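Local atomic coordinates of putative SnoaL-like polyketide cyclase (Shewanella putrefaciens, PDB entry 3GZB), a protein that is of unconfirmed function but may act as a polyketide cyclase or a related lyase of the SnoaL-like, NTF2-fold group. Residues L78-N83 / G98-K103; V118-V123 / Q145-Q150. All coordinates share one frame; numbering follows the deposited sequence. Where two conformers were deposited one is given.

Contact 1 of 2, residues L78-N83 / G98-K103. With EDO (1,2-ethanediol), chain M.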
ATOM      1  N   LEU A  78      18.091  14.211   9.350  1.00 11.31           N
ATOM      2  CA  LEU A  78      18.345  14.972   8.139  1.00 10.52           C
ATOM      3  C   LEU A  78      17.267  14.697   7.096  1.00 10.74           C
ATOM      4  O   LEU A  78      16.506  13.715   7.245  1.00 11.10           O
ATOM      5  CB  LEU A  78      19.743  14.626   7.592  1.00 12.73           C
ATOM      6  CG  LEU A  78      20.923  14.949   8.520  1.00 15.29           C
ATOM      7  CD1 LEU A  78      22.252  14.439   7.851  1.00 15.06           C
ATOM      8  CD2 LEU A  78      20.956  16.429   8.856  1.00 16.93           C
ATOM      9  N   GLU A  79      17.209  15.478   6.029  1.00 10.82           N
ATOM     10  CA  GLU A  79      16.248  15.164   4.965  1.00 10.74           C
ATOM     11  C   GLU A  79      16.398  13.695   4.578  1.00  9.19           C
ATOM     12  O   GLU A  79      17.524  13.183   4.470  1.00 10.45           O
ATOM     13  CB  GLU A  79      16.465  16.032   3.719  1.00 12.05           C
ATOM     14  CG  GLU A  79      15.612  15.651   2.540  1.00 14.04           C
ATOM     15  CD  GLU A  79      15.650  16.618   1.364  1.00 19.15           C
ATOM     16  OE1 GLU A  79      16.378  17.635   1.451  1.00 17.37           O
ATOM     17  OE2 GLU A  79      14.946  16.326   0.353  1.00 14.81           O
ATOM     18  N   TYR A  80      15.266  13.028   4.366  1.00  9.20           N
ATOM     19  CA  TYR A  80      15.233  11.645   3.930  1.00  9.18           C
ATOM     20  C   TYR A  80      14.509  11.556   2.595  1.00  9.84           C
ATOM     21  O   TYR A  80      13.919  12.522   2.150  1.00 10.76           O
ATOM     22  CB  TYR A  80      14.637  10.726   4.983  1.00  9.54           C
ATOM     23  CG  TYR A  80      13.207  10.979   5.384  1.00  8.79           C
ATOM     24  CD1 TYR A  80      12.856  12.053   6.202  1.00  8.77           C
ATOM     25  CD2 TYR A  80      12.211  10.088   5.006  1.00  9.05           C
ATOM     26  CE1 TYR A  80      11.539  12.268   6.605  1.00  9.12           C
ATOM     27  CE2 TYR A  80      10.884  10.281   5.417  1.00  9.40           C
ATOM     28  CZ  TYR A  80      10.574  11.361   6.254  1.00 10.94           C
ATOM     29  OH  TYR A  80       9.286  11.570   6.704  1.00 10.42           O
ATOM     30  N   ASP A  81      14.632  10.414   1.933  1.00 10.95           N
ATOM     31  CA  ASP A  81      14.038  10.259   0.602  1.00 11.27           C
ATOM     32  C   ASP A  81      12.996   9.178   0.587  1.00 11.06           C
ATOM     33  O   ASP A  81      13.107   8.185   1.330  1.00 12.36           O
ATOM     34  CB  ASP A  81      15.095   9.952  -0.453  1.00 10.13           C
ATOM     35  CG  ASP A  81      16.095  11.074  -0.629  1.00 14.21           C
ATOM     36  OD1 ASP A  81      15.756  12.260  -0.433  1.00 13.94           O
ATOM     37  OD2 ASP A  81      17.251  10.740  -0.969  1.00 16.79           O
ATOM     38  N   PHE A  82      11.975   9.368  -0.231  1.00  9.80           N
ATOM     39  CA  PHE A  82      11.049   8.316  -0.540  1.00  9.29           C
ATOM     40  C   PHE A  82      11.323   7.929  -1.993  1.00 11.22           C
ATOM     41  O   PHE A  82      11.039   8.723  -2.893  1.00 10.58           O
ATOM     42  CB  PHE A  82       9.609   8.743  -0.318  1.00 10.78           C
ATOM     43  CG  PHE A  82       8.576   7.661  -0.449  1.00 11.24           C
ATOM     44  CD1 PHE A  82       8.791   6.346  -0.091  1.00 11.11           C
ATOM     45  CD2 PHE A  82       7.316   8.014  -0.803  1.00 15.89           C
ATOM     46  CE1 PHE A  82       7.795   5.422  -0.136  1.00 12.31           C
ATOM     47  CE2 PHE A  82       6.290   7.070  -0.837  1.00 17.77           C
ATOM     48  CZ  PHE A  82       6.551   5.775  -0.520  1.00 13.61           C
ATOM     49  N   ASN A  83      11.941   6.775  -2.179  1.00 10.10           N
ATOM     50  CA  ASN A  83      12.341   6.296  -3.497  1.00 11.65           C
ATOM     51  C   ASN A  83      11.247   5.376  -3.947  1.00 10.90           C
ATOM     52  O   ASN A  83      11.120   4.228  -3.485  1.00 12.24           O
ATOM     53  CB  ASN A  83      13.694   5.626  -3.406  1.00 10.19           C
ATOM     54  CG  ASN A  83      14.792   6.589  -3.056  1.00 13.34           C
ATOM     55  OD1 ASN A  83      14.836   7.691  -3.585  1.00 17.36           O
ATOM     56  ND2 ASN A  83      15.682   6.205  -2.148  1.00 14.75           N
ATOM     57  N   GLY A  98       7.350   1.959  -2.240  1.00 10.19           N
ATOM     58  CA  GLY A  98       8.729   2.341  -2.359  1.00 10.63           C
ATOM     59  C   GLY A  98       9.538   2.049  -1.120  1.00 10.06           C
ATOM     60  O   GLY A  98       9.203   1.146  -0.372  1.00 12.04           O
ATOM     61  N   ASN A  99      10.674   2.738  -0.963  1.00 11.61           N
ATOM     62  CA  ASN A  99      11.580   2.583   0.155  1.00 12.35           C
ATOM     63  C   ASN A  99      11.886   3.971   0.700  1.00 11.60           C
ATOM     64  O   ASN A  99      12.182   4.906  -0.083  1.00 13.28           O
ATOM     65  CB  ASN A  99      12.919   1.906  -0.226  1.00 14.43           C
ATOM     66  CG  ASN A  99      12.767   0.469  -0.589  1.00 26.13           C
ATOM     67  OD1 ASN A  99      12.769  -0.390   0.273  1.00 27.47           O
ATOM     68  ND2 ASN A  99      12.660   0.186  -1.888  1.00 27.00           N
ATOM     69  N   TYR A 100      11.842   4.120   2.021  1.00 10.02           N
ATOM     70  CA  TYR A 100      12.289   5.322   2.654  1.00  9.51           C
ATOM     71  C   TYR A 100      13.763   5.185   3.032  1.00 10.78           C
ATOM     72  O   TYR A 100      14.138   4.254   3.769  1.00 11.18           O
ATOM     73  CB  TYR A 100      11.492   5.662   3.904  1.00  9.54           C
ATOM     74  CG  TYR A 100      10.061   6.124   3.669  1.00  8.42           C
ATOM     75  CD1 TYR A 100       9.788   7.438   3.285  1.00  8.80           C
ATOM     76  CD2 TYR A 100       8.995   5.260   3.768  1.00 11.39           C
ATOM     77  CE1 TYR A 100       8.501   7.872   3.112  1.00 10.03           C
ATOM     78  CE2 TYR A 100       7.672   5.710   3.534  1.00  9.59           C
ATOM     79  CZ  TYR A 100       7.448   7.022   3.224  1.00 10.70           C
ATOM     80  OH  TYR A 100       6.146   7.463   3.069  1.00 10.15           O
ATOM     81  N   HIS A 101      14.579   6.070   2.502  1.00  9.26           N
ATOM     82  CA  HIS A 101      16.032   6.072   2.717  1.00  9.22           C
ATOM     83  C   HIS A 101      16.418   7.180   3.665  1.00  9.22           C
ATOM     84  O   HIS A 101      16.243   8.365   3.345  1.00 10.42           O
ATOM     85  CB  HIS A 101      16.736   6.234   1.353  1.00 10.68           C
ATOM     86  CG  HIS A 101      18.218   6.199   1.450  1.00 11.24           C
ATOM     87  ND1 HIS A 101      19.026   6.776   0.499  1.00 13.45           N
ATOM     88  CD2 HIS A 101      19.041   5.593   2.340  1.00 11.21           C
ATOM     89  CE1 HIS A 101      20.298   6.558   0.817  1.00 15.07           C
ATOM     90  NE2 HIS A 101      20.341   5.839   1.928  1.00 15.46           N
ATOM     91  N   PHE A 102      16.975   6.765   4.811  1.00  9.50           N
ATOM     92  CA  PHE A 102      17.493   7.664   5.821  1.00  9.65           C
ATOM     93  C   PHE A 102      19.015   7.477   5.917  1.00 11.51           C
ATOM     94  O   PHE A 102      19.511   6.346   6.048  1.00 11.40           O
ATOM     95  CB  PHE A 102      16.922   7.380   7.207  1.00  9.70           C
ATOM     96  CG  PHE A 102      15.454   7.662   7.365  1.00 10.00           C
ATOM     97  CD1 PHE A 102      14.513   6.724   6.995  1.00 11.09           C
ATOM     98  CD2 PHE A 102      15.027   8.842   7.961  1.00  9.26           C
ATOM     99  CE1 PHE A 102      13.166   6.951   7.220  1.00 11.11           C
ATOM    100  CE2 PHE A 102      13.658   9.082   8.150  1.00 10.40           C
ATOM    101  CZ  PHE A 102      12.755   8.136   7.794  1.00 10.11           C
ATOM    102  N   LYS A 103      19.730   8.589   5.895  1.00 11.05           N
ATOM    103  CA  LYS A 103      21.178   8.631   6.156  1.00 11.49           C
ATOM    104  C   LYS A 103      21.509   9.802   7.062  1.00 11.64           C
ATOM    105  O   LYS A 103      21.065  10.941   6.811  1.00 14.62           O
ATOM    106  CB  LYS A 103      21.968   8.697   4.876  1.00 12.85           C
ATOM    107  CG  LYS A 103      23.507   8.698   5.089  1.00 19.48           C
ATOM    108  CD  LYS A 103      24.206   8.472   3.752  1.00 25.01           C
ATOM    109  CE  LYS A 103      25.694   8.140   3.919  1.00 39.43           C
ATOM    110  NZ  LYS A 103      26.574   9.263   3.483  1.00 47.26           N
TER
HETATM  111  C1  EDO M 158      18.889  10.189   2.496  1.00 23.20           C
HETATM  112  O1  EDO M 158      18.799  10.666   3.869  1.00 27.93           O
HETATM  113  C2  EDO M 158      19.547  11.218   1.617  1.00 29.84           C
HETATM  114  O2  EDO M 158      20.912  11.116   2.055  1.00 30.46           O
HETATM  115  O   HOH W   1      19.182  11.586   9.282  1.00 19.33           O
HETATM  116  O   HOH W   2      17.867  11.022   6.795  1.00 19.78           O
HETATM  117  O   HOH W   3      17.990   8.174  -1.597  1.00 15.86           O
HETATM  118  O   HOH W   4      12.895   2.076  -4.134  1.00 24.73           O

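Contact 2 of 2, residues V118-V123 / Q145-Q150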
ATOM      1  N   VAL A 118      19.815   3.449   6.237  1.00 11.17           N
ATOM      2  CA  VAL A 118      18.818   2.401   6.100  1.00 11.33           C
ATOM      3  C   VAL A 118      17.871   2.715   4.951  1.00 11.37           C
ATOM      4  O   VAL A 118      17.627   3.893   4.646  1.00 11.04           O
ATOM      5  CB  VAL A 118      17.959   2.211   7.401  1.00 14.32           C
ATOM      6  CG1 VAL A 118      18.873   1.727   8.554  1.00 15.07           C
ATOM      7  CG2 VAL A 118      17.214   3.491   7.863  1.00 14.53           C
ATOM      8  N   ALA A 119      17.337   1.643   4.347  1.00 10.28           N
ATOM      9  CA  ALA A 119      16.364   1.752   3.259  1.00 10.37           C
ATOM     10  C   ALA A 119      15.190   0.861   3.620  1.00 13.54           C
ATOM     11  O   ALA A 119      15.331  -0.375   3.691  1.00 13.22           O
ATOM     12  CB  ALA A 119      17.029   1.303   1.911  1.00 12.54           C
ATOM     13  N   ILE A 120      14.056   1.479   3.918  1.00 10.70           N
ATOM     14  CA  ILE A 120      12.952   0.785   4.574  1.00 10.69           C
ATOM     15  C   ILE A 120      11.773   0.609   3.602  1.00 10.12           C
ATOM     16  O   ILE A 120      11.182   1.575   3.159  1.00  9.13           O
ATOM     17  CB  ILE A 120      12.454   1.578   5.794  1.00  9.24           C
ATOM     18  CG1 ILE A 120      13.600   1.993   6.719  1.00 11.43           C
ATOM     19  CG2 ILE A 120      11.365   0.763   6.532  1.00 11.54           C
ATOM     20  CD1 ILE A 120      13.227   2.930   7.913  1.00 11.90           C
ATOM     21  N   PRO A 121      11.450  -0.639   3.233  1.00  9.71           N
ATOM     22  CA  PRO A 121      10.261  -0.828   2.348  1.00  9.13           C
ATOM     23  C   PRO A 121       8.989  -0.284   2.996  1.00  9.48           C
ATOM     24  O   PRO A 121       8.827  -0.385   4.219  1.00  9.57           O
ATOM     25  CB  PRO A 121      10.210  -2.353   2.144  1.00  9.96           C
ATOM     26  CG  PRO A 121      11.620  -2.818   2.462  1.00 10.81           C
ATOM     27  CD  PRO A 121      12.124  -1.898   3.546  1.00 11.70           C
ATOM     28  N   ALA A 122       8.075   0.242   2.157  1.00  9.13           N
ATOM     29  CA  ALA A 122       6.829   0.850   2.621  1.00  8.71           C
ATOM     30  C   ALA A 122       5.816   1.021   1.545  1.00  9.03           C
ATOM     31  O   ALA A 122       6.138   1.104   0.370  1.00  9.80           O
ATOM     32  CB  ALA A 122       7.135   2.224   3.230  1.00  9.74           C
ATOM     33  N   VAL A 123       4.559   1.069   1.982  1.00  8.38           N
ATOM     34  CA  VAL A 123       3.435   1.539   1.215  1.00  9.36           C
ATOM     35  C   VAL A 123       2.860   2.694   1.985  1.00  9.47           C
ATOM     36  O   VAL A 123       2.570   2.592   3.190  1.00 10.52           O
ATOM     37  CB  VAL A 123       2.401   0.441   1.041  1.00 10.04           C
ATOM     38  CG1 VAL A 123       1.172   0.921   0.242  1.00 12.31           C
ATOM     39  CG2 VAL A 123       3.061  -0.795   0.367  1.00 10.19           C
ATOM     40  N   GLN A 145      10.671  -4.573  10.436  1.00  9.78           N
ATOM     41  CA  GLN A 145      11.613  -5.661  10.619  1.00 10.45           C
ATOM     42  C   GLN A 145      12.802  -5.535   9.678  1.00 10.09           C
ATOM     43  O   GLN A 145      13.946  -5.788  10.111  1.00 11.27           O
ATOM     44  CB  GLN A 145      10.958  -7.028  10.450  1.00 11.71           C
ATOM     45  CG  GLN A 145      11.911  -8.197  10.809  1.00 14.79           C
ATOM     46  CD  GLN A 145      12.362  -8.153  12.272  1.00 16.91           C
ATOM     47  OE1 GLN A 145      11.531  -8.200  13.178  1.00 22.01           O
ATOM     48  NE2 GLN A 145      13.688  -7.999  12.509  1.00 18.27           N
ATOM     49  N   THR A 146      12.571  -5.117   8.443  1.00  8.51           N
ATOM     50  CA  THR A 146      13.676  -4.908   7.519  1.00 10.89           C
ATOM     51  C   THR A 146      14.584  -3.795   8.030  1.00  9.80           C
ATOM     52  O   THR A 146      15.829  -3.884   7.949  1.00 11.27           O
ATOM     53  CB  THR A 146      13.196  -4.678   6.093  1.00 11.18           C
ATOM     54  OG1 THR A 146      12.638  -5.917   5.600  1.00 11.50           O
ATOM     55  CG2 THR A 146      14.326  -4.223   5.159  1.00 11.51           C
HETATM   56  N   MSE A 147      14.001  -2.721   8.516  1.00  9.04           N
HETATM   57  CA  MSE A 147      14.767  -1.646   9.128  1.00 11.48           C
HETATM   58  C   MSE A 147      15.606  -2.206  10.282  1.00  9.38           C
HETATM   59  O   MSE A 147      16.829  -1.928  10.394  1.00 11.09           O
HETATM   60  CB  MSE A 147      13.814  -0.544   9.624  1.00 11.66           C
HETATM   61  CG  MSE A 147      14.551   0.556  10.312  1.00 12.99           C
HETATM   62 SE   MSE A 147      13.397   1.690  11.432  0.75 12.26          SE
HETATM   63  CE  MSE A 147      13.170   0.494  12.893  1.00 18.20           C
ATOM     64  N   SER A 148      15.003  -2.961  11.186  1.00 10.06           N
ATOM     65  CA  SER A 148      15.720  -3.540  12.321  0.50 11.74           C
ATOM     66  C   SER A 148      16.883  -4.454  11.877  1.00 12.43           C
ATOM     67  O   SER A 148      17.986  -4.432  12.477  1.00 12.54           O
ATOM     68  CB  SER A 148      14.738  -4.335  13.172  0.50 13.16           C
ATOM     69  OG  SER A 148      13.841  -3.474  13.830  0.50 13.03           O
ATOM     70  N   ASP A 149      16.668  -5.255  10.845  1.00 11.41           N
ATOM     71  CA  ASP A 149      17.724  -6.113  10.295  1.00 14.72           C
ATOM     72  C   ASP A 149      18.950  -5.303   9.838  1.00 14.58           C
ATOM     73  O   ASP A 149      20.107  -5.655  10.083  1.00 14.29           O
ATOM     74  CB  ASP A 149      17.203  -6.922   9.104  1.00 14.60           C
ATOM     75  CG  ASP A 149      16.101  -7.930   9.477  1.00 17.39           C
ATOM     76  OD1 ASP A 149      15.991  -8.281  10.662  1.00 17.66           O
ATOM     77  OD2 ASP A 149      15.378  -8.353   8.545  1.00 25.13           O
ATOM     78  N   GLN A 150      18.695  -4.183   9.181  1.00 11.97           N
ATOM     79  CA  GLN A 150      19.774  -3.329   8.707  1.00 13.13           C
ATOM     80  C   GLN A 150      20.489  -2.664   9.869  1.00 13.55           C
ATOM     81  O   GLN A 150      21.735  -2.542   9.850  1.00 14.83           O
ATOM     82  CB  GLN A 150      19.224  -2.262   7.746  1.00 13.90           C
ATOM     83  CG  GLN A 150      18.791  -2.811   6.429  1.00 12.70           C
ATOM     84  CD  GLN A 150      17.992  -1.806   5.594  1.00 16.98           C
ATOM     85  OE1 GLN A 150      18.021  -0.627   5.872  1.00 23.72           O
ATOM     86  NE2 GLN A 150      17.233  -2.282   4.621  1.00 19.54           N
TER

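Contact 1 of 2, residues L78-N83 / G98-K103
One face of the Tyr80 ring is covered by the Phe102 ring and one face of the Phe82 ring by that of Tyr100. Both are offset stacks between segments 78-83 and 98-103, where antiparallel strands of the curved NTF2-like sheet pair. The Tyr80 and Phe102 side chains lie side by side and point the same way. Their planes are 11° apart, and Phe102 CE2 sits 3.4 Å from Tyr80 CG, toward the rim of the tyrosine ring. Tyr80 reaches this place with CG between its backbone N and carbonyl carbon (chi1 62°). Tyr80 CB, placed by the backbone, lies over the face of Phe102 in a CH-pi contact. In the second stack the planes are 8° apart and the centroids of the Phe82 and Tyr100 rings 4.1 Å apart, with each ring placing carbon near the other's centre. Tyr100 CD1 also meets the edge of the Tyr80 ring, in its plane, so the Tyr100 ring touches both aromatic rings of 78-83. Beyond the stack, Tyr100 OH is hydrogen-bonded to Thr124. Cutting Tyr100 back to an alanine is likely to leave one face of Phe82 and the edge of Tyr80 without this packing, and Thr124 without its hydroxyl partner.

Two backbone pairs hold the strands in register. Asp81 and His101 exchange hydrogen bonds, as do Asn83 and Asn99. The Asp81 and His101 side chains lie on the sheet face away from the stacks. A face of the His101 ring meets C1 of an ethanediol, probably from the crystallisation liquor, while His101 NE2 bonds Asp117. In the plane of the imidazole, at its edge, water 3 lies 2.7 Å from His101 ND1. It donates to Asp81 OD2, also at 2.7 Å, and accepts from Asn83 ND2.

Contact 2 of 2, residues V118-V123 / Q145-Q150
Gln150 reaches from the C-terminal helix to the edge of strand 118-123, with its amide meeting the backbone of Ala119. Gln150 CB starts beside Val118, 4.1 Å from Val118 CG1. CG lies anti to the carbonyl carbon (chi1 -71°), and the chain then runs extended to CD, which faces the N and O of Ala119. At the tip the two amide atoms divide the work. Gln150 OE1 accepts from Ala119 N at 2.8 Å, in the carbonyl plane and on a lone pair. The same oxygen lies against Val118 CA and CB. Gln150 NE2 donates to Ala119 O, also at 2.8 Å, with that oxygen near the amide plane. Gripped twice, the amide is held against rotation, and both polar backbone atoms of Ala119 have a partner.

The other two points of contact are apolar. Ile120 and Met147, a selenomethionine, lie side by side and point the same way. Ile120 CD1 packs 3.6 Å from Met147 CG and 3.7 Å from Met147 SE. Thr146 presents its methyl to the proline ring, with Thr146 CG2 3.6 Å from Pro121 CD, and the two side chains cross at about a right angle. The hydroxyl of Thr146 is turned to Asp143, to which it is hydrogen-bonded. Pro121 also packs on His86 of the second subunit.

Segment 145-150 of the helix runs nearly antiparallel to strand segment 118-123, at 170°. The arrangement is a C-terminal helix docked beside a long strand of an NTF2-like sheet, with a glutamine amide pairing to the strand backbone much as a neighbouring strand would.

In the fold
The two contacts have centres about 11 Å apart and reach the same mixed sheet. They come in series along the chain: contact 1 closes before contact 2 opens. Strand 93-103 is the middle element, pairing with 81-84 in contact 1 and with strand 115-129, which carries 118-123. Direct links join them: Tyr100 O lies 2.8 Å from Ile120 N, and Gly98 O lies 2.9 Å from Ala122 N, both probable hydrogen bonds. Strands 81-84, 93-103 and 115-129 are successive neighbours in the sheet, and helix 144-151 docks beside the last of them. Helix 21-34 covers the Phe82 and Tyr100 stack, while Pro121 and Val123 of strand 115-129 pack on the second subunit.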